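Local coordinates for protein phosphotransferase system, mannose/fructose/N-acetylgalactosamine-specific component IIB (Thermoanaerobacter tengcongensis, PDB 3LFJ) that probably transfers a phosphate from a phosphohistidine to an incoming sugar as the cytoplasmic IIB component of a mannose/sorbose-type phosphotransferase system, at residues R32-Q37 with A49-I54; Q37-W42 with F101-N106; I67-A72 with V76-F81. One frame throughout, in Å; residues are numbered along the deposited sequence. Where two conformers were deposited one is given.

Contact 1: residues R32-Q37 with A49-I54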
loop_
_atom_site.group_PDB
_atom_site.type_symbol
_atom_site.label_atom_id
_atom_site.label_comp_id
_atom_site.label_asym_id
_atom_site.label_seq_id
_atom_site.Cartn_x
_atom_site.Cartn_y
_atom_site.Cartn_z
ATOM N N ARG A 32 -2.623 5.309 7.994
ATOM C CA ARG A 32 -3.619 6.358 8.031
ATOM C C ARG A 32 -4.337 6.595 6.692
ATOM O O ARG A 32 -5.172 7.463 6.542
ATOM C CB ARG A 32 -3.070 7.630 8.681
ATOM C CG ARG A 32 -2.862 7.452 10.168
ATOM C CD ARG A 32 -2.107 8.566 10.741
ATOM N NE ARG A 32 -2.577 9.847 10.275
ATOM C CZ ARG A 32 -1.845 10.765 9.632
ATOM N NH1 ARG A 32 -0.543 10.637 9.274
ATOM N NH2 ARG A 32 -2.474 11.831 9.321
ATOM N N LEU A 33 -4.022 5.705 5.745
ATOM C CA LEU A 33 -4.745 5.648 4.455
ATOM C C LEU A 33 -4.836 6.984 3.718
ATOM O O LEU A 33 -3.816 7.529 3.320
ATOM C CB LEU A 33 -6.118 4.967 4.621
ATOM C CG LEU A 33 -5.991 3.505 5.082
ATOM C CD1 LEU A 33 -7.331 2.924 5.548
ATOM C CD2 LEU A 33 -5.318 2.620 4.030
ATOM N N ILE A 34 -6.050 7.497 3.513
ATOM C CA ILE A 34 -6.210 8.778 2.847
ATOM C C ILE A 34 -6.290 9.876 3.902
ATOM O O ILE A 34 -7.294 10.010 4.599
ATOM C CB ILE A 34 -7.438 8.778 1.934
ATOM C CG1 ILE A 34 -7.351 7.629 0.923
ATOM C CG2 ILE A 34 -7.521 10.116 1.198
ATOM C CD1 ILE A 34 -8.505 7.618 -0.080
ATOM N N HIS A 35 -5.205 10.632 4.029
ATOM C CA HIS A 35 -5.114 11.667 5.054
ATOM C C HIS A 35 -4.386 12.899 4.526
ATOM O O HIS A 35 -3.454 12.790 3.735
ATOM C CB HIS A 35 -4.384 11.122 6.294
ATOM C CG HIS A 35 -2.982 10.669 6.019
ATOM N ND1 HIS A 35 -1.881 11.474 6.236
ATOM C CD2 HIS A 35 -2.504 9.509 5.514
ATOM C CE1 HIS A 35 -0.785 10.813 5.905
ATOM N NE2 HIS A 35 -1.137 9.621 5.454
ATOM N N GLY A 36 -4.805 14.072 4.992
ATOM C CA GLY A 36 -4.199 15.315 4.543
ATOM C C GLY A 36 -4.161 15.416 3.023
ATOM O O GLY A 36 -5.115 15.045 2.340
ATOM N N GLN A 37 -3.049 15.914 2.496
ATOM C CA GLN A 37 -2.893 16.063 1.051
ATOM C C GLN A 37 -2.044 14.949 0.450
ATOM O O GLN A 37 -1.712 14.975 -0.732
ATOM C CB GLN A 37 -2.237 17.409 0.731
ATOM C CG GLN A 37 -3.095 18.607 1.070
ATOM C CD GLN A 37 -4.415 18.582 0.336
ATOM O OE1 GLN A 37 -5.481 18.566 0.953
ATOM N NE2 GLN A 37 -4.353 18.564 -0.991
ATOM N N ALA A 49 -5.659 6.636 -12.828
ATOM C CA ALA A 49 -5.913 5.576 -11.855
ATOM C C ALA A 49 -6.930 5.934 -10.777
ATOM O O ALA A 49 -7.150 7.104 -10.447
ATOM C CB ALA A 49 -4.604 5.144 -11.208
ATOM N N SER A 50 -7.559 4.893 -10.244
ATOM C CA SER A 50 -8.410 5.063 -9.086
ATOM C C SER A 50 -7.659 4.523 -7.878
ATOM O O SER A 50 -6.652 3.843 -8.018
ATOM C CB SER A 50 -9.696 4.286 -9.269
ATOM O OG SER A 50 -9.388 2.917 -9.362
ATOM N N ILE A 51 -8.138 4.872 -6.698
ATOM C CA ILE A 51 -7.547 4.361 -5.457
ATOM C C ILE A 51 -8.369 3.163 -4.996
ATOM O O ILE A 51 -9.581 3.256 -4.852
ATOM C CB ILE A 51 -7.580 5.429 -4.360
ATOM C CG1 ILE A 51 -6.664 6.601 -4.742
ATOM C CG2 ILE A 51 -7.128 4.807 -3.011
ATOM C CD1 ILE A 51 -6.830 7.826 -3.873
ATOM N N VAL A 52 -7.710 2.029 -4.804
ATOM C CA VAL A 52 -8.358 0.860 -4.249
ATOM C C VAL A 52 -7.719 0.578 -2.906
ATOM O O VAL A 52 -6.537 0.256 -2.822
ATOM C CB VAL A 52 -8.236 -0.357 -5.170
ATOM C CG1 VAL A 52 -8.775 -1.618 -4.477
ATOM C CG2 VAL A 52 -9.003 -0.093 -6.466
ATOM N N ILE A 53 -8.510 0.734 -1.852
ATOM C CA ILE A 53 -8.060 0.393 -0.500
ATOM C C ILE A 53 -8.457 -1.035 -0.227
ATOM O O ILE A 53 -9.624 -1.412 -0.399
ATOM C CB ILE A 53 -8.694 1.293 0.562
ATOM C CG1 ILE A 53 -8.309 2.759 0.305
ATOM C CG2 ILE A 53 -8.225 0.825 1.966
ATOM C CD1 ILE A 53 -9.043 3.746 1.203
ATOM N N ILE A 54 -7.476 -1.846 0.157
ATOM C CA ILE A 54 -7.748 -3.244 0.501
ATOM C C ILE A 54 -7.516 -3.410 1.991
ATOM O O ILE A 54 -6.385 -3.289 2.470
ATOM C CB ILE A 54 -6.858 -4.250 -0.286
ATOM C CG1 ILE A 54 -7.102 -4.100 -1.781
ATOM C CG2 ILE A 54 -7.198 -5.672 0.160
ATOM C CD1 ILE A 54 -6.146 -4.944 -2.653
#
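L33 and I53 bring the irregular loop 32-37 closest to strand 50-54, with their CA atoms 7.9 Å apart and L33 in a backbone turn of positive phi (52°). No hydrogen bond joins the two segments, and the contact is wholly aliphatic. L33 lays its CD2 methyl against the branch methyl CG2 of I53, the two side chains crossing at a slant with these carbons 4.0 Å apart. I34 does more of the work. It stretches out fully, with CD1 anti to CA about the CB-CG1 bond (chi2 -176°), and this carries the methyl to two isoleucines of the strand. I34 CD1 meets I51 CD1 tip to tip at 4.2 Å, and the same I34 methyl comes within 4.1 Å of I53 CD1 at an angle. I51 and I53 thus offer the loop one face of the strand. L103, from the strand lying between 50-54 and 22-30, touches both L33 and I34, while Y68 covers them from the side of helix 62-70. Polar ties hold the start of the loop: D30 accepts hydrogen bonds from the backbone N of R32 and pairs with NE2 of H35. The loop leaves strand 22-30 at its C-terminal end, the usual place for an active site in a parallel alpha/beta sheet, and in relatives of this IIB family that loop carries the phosphorylated histidine.

Contact 2: residues Q37-W42 with F101-N106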
loop_
_atom_site.group_PDB
_atom_site.type_symbol
_atom_site.label_atom_id
_atom_site.label_comp_id
_atom_site.label_asym_id
_atom_site.label_seq_id
_atom_site.Cartn_x
_atom_site.Cartn_y
_atom_site.Cartn_z
ATOM N N GLN A 37 -3.049 15.914 2.496
ATOM C CA GLN A 37 -2.893 16.063 1.051
ATOM C C GLN A 37 -2.044 14.949 0.450
ATOM O O GLN A 37 -1.712 14.975 -0.732
ATOM C CB GLN A 37 -2.237 17.409 0.731
ATOM C CG GLN A 37 -3.095 18.607 1.070
ATOM C CD GLN A 37 -4.415 18.582 0.336
ATOM O OE1 GLN A 37 -5.481 18.566 0.953
ATOM N NE2 GLN A 37 -4.353 18.564 -0.991
ATOM N N VAL A 38 -1.675 13.971 1.268
ATOM C CA VAL A 38 -0.710 12.967 0.844
ATOM C C VAL A 38 -1.118 12.240 -0.440
ATOM O O VAL A 38 -0.330 12.124 -1.380
ATOM C CB VAL A 38 -0.451 11.967 1.993
ATOM C CG1 VAL A 38 0.360 10.780 1.522
ATOM C CG2 VAL A 38 0.258 12.682 3.141
ATOM N N MET A 39 -2.347 11.745 -0.490
ATOM C CA MET A 39 -2.761 10.995 -1.664
ATOM C C MET A 39 -3.019 11.899 -2.860
ATOM O O MET A 39 -2.956 11.453 -3.998
ATOM C CB MET A 39 -3.981 10.116 -1.366
ATOM C CG MET A 39 -3.623 8.848 -0.597
ATOM S SD MET A 39 -2.373 7.832 -1.388
ATOM C CE MET A 39 -3.255 7.374 -2.872
ATOM N N THR A 40 -3.325 13.169 -2.608
ATOM C CA THR A 40 -3.485 14.111 -3.704
ATOM C C THR A 40 -2.140 14.256 -4.409
ATOM O O THR A 40 -2.066 14.244 -5.643
ATOM C CB THR A 40 -4.017 15.453 -3.190
ATOM O OG1 THR A 40 -5.316 15.246 -2.616
ATOM C CG2 THR A 40 -4.122 16.464 -4.325
ATOM N N ARG A 41 -1.068 14.332 -3.625
ATOM C CA ARG A 41 0.277 14.359 -4.186
ATOM C C ARG A 41 0.608 13.082 -4.964
ATOM O O ARG A 41 1.055 13.140 -6.102
ATOM C CB ARG A 41 1.325 14.612 -3.097
ATOM C CG ARG A 41 1.097 15.892 -2.308
ATOM C CD ARG A 41 2.300 16.193 -1.425
ATOM N NE ARG A 41 2.066 17.366 -0.591
ATOM C CZ ARG A 41 2.283 18.614 -0.988
ATOM N NH1 ARG A 41 2.747 18.851 -2.209
ATOM N NH2 ARG A 41 2.038 19.623 -0.164
ATOM N N TRP A 42 0.362 11.920 -4.358
ATOM C CA TRP A 42 0.670 10.659 -5.018
ATOM C C TRP A 42 -0.092 10.463 -6.325
ATOM O O TRP A 42 0.481 9.991 -7.303
ATOM C CB TRP A 42 0.423 9.471 -4.072
ATOM C CG TRP A 42 1.555 9.291 -3.101
ATOM C CD1 TRP A 42 1.562 9.618 -1.770
ATOM C CD2 TRP A 42 2.855 8.762 -3.394
ATOM N NE1 TRP A 42 2.792 9.325 -1.224
ATOM C CE2 TRP A 42 3.603 8.805 -2.196
ATOM C CE3 TRP A 42 3.462 8.269 -4.556
ATOM C CZ2 TRP A 42 4.934 8.375 -2.129
ATOM C CZ3 TRP A 42 4.790 7.827 -4.486
ATOM C CH2 TRP A 42 5.506 7.885 -3.274
ATOM N N PHE A 101 -4.352 2.220 -8.045
ATOM C CA PHE A 101 -3.293 2.521 -7.081
ATOM C C PHE A 101 -3.762 1.817 -5.806
ATOM O O PHE A 101 -4.782 2.207 -5.228
ATOM C CB PHE A 101 -3.222 4.043 -6.907
ATOM C CG PHE A 101 -2.141 4.536 -5.976
ATOM C CD1 PHE A 101 -1.110 5.360 -6.452
ATOM C CD2 PHE A 101 -2.189 4.250 -4.614
ATOM C CE1 PHE A 101 -0.134 5.857 -5.598
ATOM C CE2 PHE A 101 -1.198 4.733 -3.761
ATOM C CZ PHE A 101 -0.177 5.548 -4.251
ATOM N N LEU A 102 -3.069 0.751 -5.413
ATOM C CA LEU A 102 -3.472 -0.006 -4.216
ATOM C C LEU A 102 -2.974 0.677 -2.954
ATOM O O LEU A 102 -1.812 1.078 -2.868
ATOM C CB LEU A 102 -2.914 -1.418 -4.255
ATOM C CG LEU A 102 -3.358 -2.301 -5.421
ATOM C CD1 LEU A 102 -2.735 -3.672 -5.298
ATOM C CD2 LEU A 102 -4.876 -2.402 -5.443
ATOM N N LEU A 103 -3.865 0.797 -1.982
ATOM C CA LEU A 103 -3.525 1.377 -0.698
ATOM C C LEU A 103 -3.888 0.382 0.406
ATOM O O LEU A 103 -5.035 -0.056 0.500
ATOM C CB LEU A 103 -4.285 2.697 -0.547
ATOM C CG LEU A 103 -3.985 3.537 0.686
ATOM C CD1 LEU A 103 -2.493 3.807 0.777
ATOM C CD2 LEU A 103 -4.767 4.850 0.591
ATOM N N PHE A 104 -2.900 0.008 1.212
ATOM C CA PHE A 104 -3.115 -0.902 2.355
ATOM C C PHE A 104 -2.879 -0.159 3.639
ATOM O O PHE A 104 -2.062 0.744 3.699
ATOM C CB PHE A 104 -2.111 -2.080 2.321
ATOM C CG PHE A 104 -2.185 -2.896 1.092
ATOM C CD1 PHE A 104 -3.055 -3.970 1.024
ATOM C CD2 PHE A 104 -1.395 -2.591 -0.025
ATOM C CE1 PHE A 104 -3.137 -4.754 -0.136
ATOM C CE2 PHE A 104 -1.480 -3.370 -1.187
ATOM C CZ PHE A 104 -2.344 -4.453 -1.241
ATOM N N LYS A 105 -3.572 -0.571 4.694
ATOM C CA LYS A 105 -3.311 -0.030 6.012
ATOM C C LYS A 105 -2.051 -0.635 6.658
ATOM O O LYS A 105 -1.388 0.014 7.465
ATOM C CB LYS A 105 -4.530 -0.306 6.899
ATOM C CG LYS A 105 -4.581 0.468 8.194
ATOM C CD LYS A 105 -5.866 0.074 8.925
ATOM C CE LYS A 105 -6.023 0.856 10.215
ATOM N NZ LYS A 105 -7.292 0.405 10.904
ATOM N N ASN A 106 -1.730 -1.880 6.316
ATOM C CA ASN A 106 -0.643 -2.567 6.995
ATOM C C ASN A 106 0.018 -3.622 6.116
ATOM O O ASN A 106 -0.542 -4.054 5.102
ATOM C CB ASN A 106 -1.172 -3.193 8.309
ATOM C CG ASN A 106 -2.457 -3.963 8.113
ATOM O OD1 ASN A 106 -2.517 -4.891 7.313
ATOM N ND2 ASN A 106 -3.499 -3.585 8.859
#
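M39 meets the F101 ring from above, in a CH-pi contact made by its terminal methyl. CE sits 3.9 Å from the centroid of the F101 ring, 27° off the normal and shifted toward the rim, so its nearest ring atom is F101 CE2 at 3.5 Å. Bends at both the second and third torsions fold the M39 chain so that the methyl, and not the sulfur, faces the ring; M39 SD is 4.8 Å from the F101 centroid and approaches obliquely, a Met-aromatic contact. F101 answers with CG anti to its backbone N (chi1 -178°), its ring reaching up from the sheet as M39 comes down from the opposite direction.

Helix 38-43 is the crossover of a beta-alpha-beta unit between the parallel strands 22-30 and 50-54. Its segment 38-42 runs at 153° to strand 101-104, close to antiparallel, with 11.9 Å between the short axes.

Two aliphatic contacts accompany the ring. W42 CB lies 4.0 Å from F101 CE1, whereas the indole leads off toward F26, which also meets the F101 ring. Further along the strand M39 SD touches L103 CD2 at 4.3 Å.

Polar bonding lies around the contact rather than across it. W42 NE1 hydrogen-bonds to the carbonyl of M166, which fixes the buried indole, and F101 is joined by its backbone to S50 and V52 of the adjacent strand.

Contact 3: residues I67-A72 with V76-F81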
loop_
_atom_site.group_PDB
_atom_site.type_symbol
_atom_site.label_atom_id
_atom_site.label_comp_id
_atom_site.label_asym_id
_atom_site.label_seq_id
_atom_site.Cartn_x
_atom_site.Cartn_y
_atom_site.Cartn_z
ATOM N N ILE A 67 -15.481 8.825 5.378
ATOM C CA ILE A 67 -14.378 9.761 5.653
ATOM C C ILE A 67 -13.316 9.706 4.546
ATOM O O ILE A 67 -12.895 10.736 4.012
ATOM C CB ILE A 67 -13.714 9.479 7.024
ATOM C CG1 ILE A 67 -14.685 9.750 8.178
ATOM C CG2 ILE A 67 -12.411 10.290 7.184
ATOM C CD1 ILE A 67 -15.175 11.174 8.250
ATOM N N TYR A 68 -12.866 8.505 4.193
ATOM C CA TYR A 68 -11.800 8.394 3.207
ATOM C C TYR A 68 -12.269 8.789 1.804
ATOM O O TYR A 68 -11.491 9.358 1.026
ATOM C CB TYR A 68 -11.201 6.984 3.222
ATOM C CG TYR A 68 -10.412 6.662 4.472
ATOM C CD1 TYR A 68 -9.485 7.553 4.993
ATOM C CD2 TYR A 68 -10.589 5.435 5.135
ATOM C CE1 TYR A 68 -8.759 7.253 6.137
ATOM C CE2 TYR A 68 -9.866 5.125 6.276
ATOM C CZ TYR A 68 -8.960 6.030 6.780
ATOM O OH TYR A 68 -8.253 5.707 7.916
ATOM N N THR A 69 -13.528 8.497 1.481
ATOM C CA THR A 69 -14.082 8.858 0.179
ATOM C C THR A 69 -14.124 10.387 0.056
ATOM O O THR A 69 -13.751 10.943 -0.977
ATOM C CB THR A 69 -15.483 8.247 -0.017
ATOM O OG1 THR A 69 -15.364 6.821 -0.040
ATOM C CG2 THR A 69 -16.115 8.714 -1.327
ATOM N N MET A 70 -14.535 11.058 1.125
ATOM C CA MET A 70 -14.608 12.523 1.138
ATOM C C MET A 70 -13.237 13.184 1.098
ATOM O O MET A 70 -13.093 14.324 0.625
ATOM C CB MET A 70 -15.368 13.014 2.371
ATOM C CG MET A 70 -16.825 12.585 2.393
ATOM S SD MET A 70 -17.771 13.471 3.638
ATOM C CE MET A 70 -16.934 12.978 5.141
ATOM N N ALA A 71 -12.230 12.474 1.604
ATOM C CA ALA A 71 -10.868 12.987 1.703
ATOM C C ALA A 71 -10.063 12.744 0.433
ATOM O O ALA A 71 -8.913 13.189 0.313
ATOM C CB ALA A 71 -10.155 12.349 2.900
ATOM N N ALA A 72 -10.672 12.038 -0.509
ATOM C CA ALA A 72 -9.984 11.624 -1.720
ATOM C C ALA A 72 -9.629 12.839 -2.558
ATOM O O ALA A 72 -10.302 13.877 -2.469
ATOM C CB ALA A 72 -10.851 10.689 -2.520
ATOM N N VAL A 76 -10.720 11.749 -8.281
ATOM C CA VAL A 76 -10.165 10.402 -8.135
ATOM C C VAL A 76 -11.150 9.507 -7.400
ATOM O O VAL A 76 -11.546 9.805 -6.274
ATOM C CB VAL A 76 -8.834 10.425 -7.358
ATOM C CG1 VAL A 76 -8.295 9.008 -7.165
ATOM C CG2 VAL A 76 -7.804 11.268 -8.088
ATOM N N LYS A 77 -11.544 8.411 -8.041
ATOM C CA LYS A 77 -12.462 7.452 -7.433
ATOM C C LYS A 77 -11.756 6.639 -6.355
ATOM O O LYS A 77 -10.581 6.299 -6.494
ATOM C CB LYS A 77 -13.012 6.496 -8.497
ATOM N N VAL A 78 -12.492 6.335 -5.291
ATOM C CA VAL A 78 -12.009 5.466 -4.220
ATOM C C VAL A 78 -12.942 4.279 -4.089
ATOM O O VAL A 78 -14.154 4.445 -3.995
ATOM C CB VAL A 78 -12.003 6.206 -2.878
ATOM C CG1 VAL A 78 -11.616 5.250 -1.736
ATOM C CG2 VAL A 78 -11.058 7.391 -2.935
ATOM N N LYS A 79 -12.374 3.077 -4.059
ATOM C CA LYS A 79 -13.144 1.866 -3.827
ATOM C C LYS A 79 -12.479 1.094 -2.704
ATOM O O LYS A 79 -11.255 1.105 -2.593
ATOM C CB LYS A 79 -13.176 1.001 -5.081
ATOM C CG LYS A 79 -13.872 1.677 -6.259
ATOM C CD LYS A 79 -15.295 2.063 -5.889
ATOM N N VAL A 80 -13.283 0.413 -1.896
ATOM C CA VAL A 80 -12.765 -0.341 -0.766
ATOM C C VAL A 80 -13.170 -1.796 -0.906
ATOM O O VAL A 80 -14.330 -2.104 -1.200
ATOM C CB VAL A 80 -13.300 0.213 0.567
ATOM C CG1 VAL A 80 -12.788 -0.625 1.747
ATOM C CG2 VAL A 80 -12.903 1.684 0.729
ATOM N N PHE A 81 -12.201 -2.691 -0.727
ATOM C CA PHE A 81 -12.449 -4.128 -0.785
ATOM C C PHE A 81 -11.822 -4.811 0.405
ATOM O O PHE A 81 -10.724 -4.431 0.837
ATOM C CB PHE A 81 -11.807 -4.761 -2.023
ATOM C CG PHE A 81 -12.441 -4.360 -3.335
ATOM C CD1 PHE A 81 -13.353 -5.198 -3.949
ATOM C CD2 PHE A 81 -12.088 -3.182 -3.968
ATOM C CE1 PHE A 81 -13.929 -4.855 -5.167
ATOM C CE2 PHE A 81 -12.662 -2.826 -5.183
ATOM C CZ PHE A 81 -13.578 -3.669 -5.780
HETATM O O HOH W 1 -15.877 5.078 -1.991
#
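V78 holds CG1 anti to its backbone N (chi1 175°), which swings CG2 round beside that nitrogen and straight at the A72 methyl. A72 CB and V78 CG2 are then only 3.3 Å apart, tighter than ordinary van der Waals contact, as the turn after helix 62-70 doubles back on strand 78-81. V76 O lies 3.9 Å from A72 CB, a looser contact, while V78 CG2 also grazes the backbone O of Y68.

The other half of the contact is wet. T69 reaches past V78 CG1, and a water molecule spans the gap, donating one hydrogen to T69 OG1 at 2.7 Å and the other to V78 O at 2.7 Å. T69 OG1 in turn hydrogen-bonds back to the carbonyl of K65, one turn earlier in the helix. Strand 78-81 is an edge strand of the sheet within this chain: K77 and K79 pair by their backbones with strand 50-54, whereas the V78 carbonyl meets the water. With no direct hydrogen bond between the segments, helix and edge strand are joined by close methyl packing and, beside it, a water bridge in which both protons of the water are spent on protein oxygens.

Contacts 1 and 2 are core and contact 3 is surface. Strands 50-54 and 98-104 are neighbours in the sheet, so the first two contacts meet through backbone pairs such as S50 with F101 and V52 with L103; they also share Q37, where the loop runs into helix 38-43. Contact 3 adds the next strand outward, K77 and K79 bonding to I51 and I53, and its Y68 packs on L33 and I34 of contact 1. Chemistry follows depth: aromatic ring and methionine methyl in contact 2, branched aliphatics under the loop in contact 1, and in contact 3 small side chains with a bridging water. Contacts 2 and 3 do not touch.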